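Local coordinates for protein meta cleavage compound hydrolase (Janthinobacterium, PDB 1J1I) that catalyses hydrolytic cleavage of a carbon-carbon bond in the meta-cleavage product of carbazole breakdown, most likely releasing anthranilate, as a serine hydrolase of the alpha/beta-hydrolase fold, at residues Q37-I42 and K107-G112. Residues are numbered along the deposited sequence; the frame is centred on the assembly and turned at random.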
# COMPACT_ATOMS: atom_id res chain seq x y z
N GLN A 37 -8.01 5.78 20.04
CA GLN A 37 -8.78 4.69 19.45
C GLN A 37 -8.06 3.37 19.68
O GLN A 37 -6.84 3.29 19.53
CB GLN A 37 -8.96 4.92 17.95
CG GLN A 37 -9.89 6.07 17.59
CD GLN A 37 -11.34 5.77 17.93
OE1 GLN A 37 -11.71 5.66 19.10
NE2 GLN A 37 -12.17 5.63 16.90
N PRO A 38 -8.79 2.31 20.06
CA PRO A 38 -8.20 1.00 20.32
C PRO A 38 -7.88 0.17 19.08
O PRO A 38 -8.71 0.02 18.19
CB PRO A 38 -9.25 0.32 21.18
CG PRO A 38 -10.50 0.82 20.55
CD PRO A 38 -10.22 2.30 20.42
N VAL A 39 -6.66 -0.37 19.07
CA VAL A 39 -6.16 -1.22 18.00
C VAL A 39 -5.62 -2.50 18.62
O VAL A 39 -4.72 -2.45 19.47
CB VAL A 39 -5.01 -0.56 17.22
CG1 VAL A 39 -4.51 -1.50 16.13
CG2 VAL A 39 -5.47 0.75 16.63
N ILE A 40 -6.15 -3.64 18.20
CA ILE A 40 -5.72 -4.93 18.72
C ILE A 40 -4.80 -5.65 17.74
O ILE A 40 -5.14 -5.82 16.57
CB ILE A 40 -6.93 -5.86 18.99
CG1 ILE A 40 -7.86 -5.21 20.02
CG2 ILE A 40 -6.44 -7.23 19.46
CD1 ILE A 40 -9.08 -6.05 20.36
N LEU A 41 -3.63 -6.06 18.23
CA LEU A 41 -2.66 -6.76 17.40
C LEU A 41 -2.73 -8.24 17.76
O LEU A 41 -2.71 -8.60 18.94
CB LEU A 41 -1.25 -6.21 17.68
CG LEU A 41 -1.08 -4.68 17.60
CD1 LEU A 41 0.37 -4.30 17.90
CD2 LEU A 41 -1.49 -4.17 16.22
N ILE A 42 -2.84 -9.10 16.74
CA ILE A 42 -2.92 -10.55 16.94
C ILE A 42 -1.75 -11.24 16.27
O ILE A 42 -1.61 -11.20 15.05
CB ILE A 42 -4.23 -11.13 16.35
CG1 ILE A 42 -5.43 -10.26 16.73
CG2 ILE A 42 -4.46 -12.53 16.90
CD1 ILE A 42 -5.65 -10.14 18.22
N LYS A 107 -16.09 0.61 18.59
CA LYS A 107 -15.47 -0.43 17.77
C LYS A 107 -13.96 -0.40 17.93
O LYS A 107 -13.39 0.57 18.43
CB LYS A 107 -15.84 -0.22 16.30
CG LYS A 107 -17.33 -0.36 16.03
CD LYS A 107 -17.66 -0.13 14.57
CE LYS A 107 -19.14 -0.40 14.31
NZ LYS A 107 -19.48 -0.25 12.87
N VAL A 108 -13.31 -1.47 17.49
CA VAL A 108 -11.85 -1.58 17.56
C VAL A 108 -11.29 -2.03 16.22
O VAL A 108 -11.99 -2.68 15.43
CB VAL A 108 -11.40 -2.60 18.63
CG1 VAL A 108 -11.92 -2.19 20.00
CG2 VAL A 108 -11.90 -3.99 18.26
N SER A 109 -10.03 -1.69 15.97
CA SER A 109 -9.37 -2.10 14.74
C SER A 109 -8.64 -3.39 15.08
O SER A 109 -8.17 -3.55 16.20
CB SER A 109 -8.37 -1.03 14.28
OG SER A 109 -9.02 0.19 14.01
N ILE A 110 -8.54 -4.30 14.12
CA ILE A 110 -7.85 -5.56 14.36
C ILE A 110 -6.75 -5.78 13.33
O ILE A 110 -6.98 -5.67 12.12
CB ILE A 110 -8.83 -6.75 14.31
CG1 ILE A 110 -9.94 -6.56 15.35
CG2 ILE A 110 -8.06 -8.06 14.55
CD1 ILE A 110 -10.99 -7.66 15.34
N VAL A 111 -5.56 -6.08 13.83
CA VAL A 111 -4.37 -6.32 13.00
C VAL A 111 -3.83 -7.70 13.32
O VAL A 111 -3.44 -7.97 14.46
CB VAL A 111 -3.26 -5.28 13.30
CG1 VAL A 111 -2.09 -5.49 12.36
CG2 VAL A 111 -3.82 -3.86 13.18
N GLY A 112 -3.79 -8.58 12.32
CA GLY A 112 -3.31 -9.93 12.57
C GLY A 112 -2.40 -10.51 11.51
O GLY A 112 -2.56 -10.26 10.32
O HOH W 1 -9.97 1.85 16.34
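Val111 and Leu41 lie side by side where two neighbouring parallel strands, 38-42 and 108-112, run through the middle of the alpha/beta-hydrolase sheet. Four backbone hydrogen bonds join them: Pro38 O takes Ser109 N, Ser109 O takes Ile40 N, Ile40 O takes Val111 N, and Val111 O takes Ile42 N. The last is the shortest, 2.6 Å between Ile42 N and Val111 O.

On the face of Val39, Leu41, Ser109 and Val111, Val111 is the bump, and Val39 and Leu41 form the hollow. Leu41 sends CD2 to 3.6 Å from Val111 CB, while Val39 brings CG1 to 3.8 Å from Val111 CG2; Val39 has CG1 anti to its backbone N (chi1 179°), which turns that methyl along the strand to meet Val111. Helix 268-281 packs on this side, Leu279 touching Val39 and Ser109, and Phe271 touching Val111.

The other face is a staggered row. Ile42 crosses Ile110 at a slant, CG1 to CG2 at 4.1 Å, and Ile40 touches Val108 with CD1, 4.1 Å from CG2; helix 88-101 lies over them, with Ile99 touching Ile40, Val108 and Ile110. Gly112 next to Ile42 adds no bump of its own, and strand 108-113 leads on to Ser114, the probable nucleophile, in what looks like the Gly-X-Ser-X-Gly nucleophile elbow.

At the opposite end, the Pro38 ring meets Val108 almost at a right angle, its CG only 3.4 Å from Val108 CG1, a tight fit. Pro38 O also accepts a second hydrogen bond, from a water 2.9 Å away that in turn pairs with Ser109 OG at 3.0 Å.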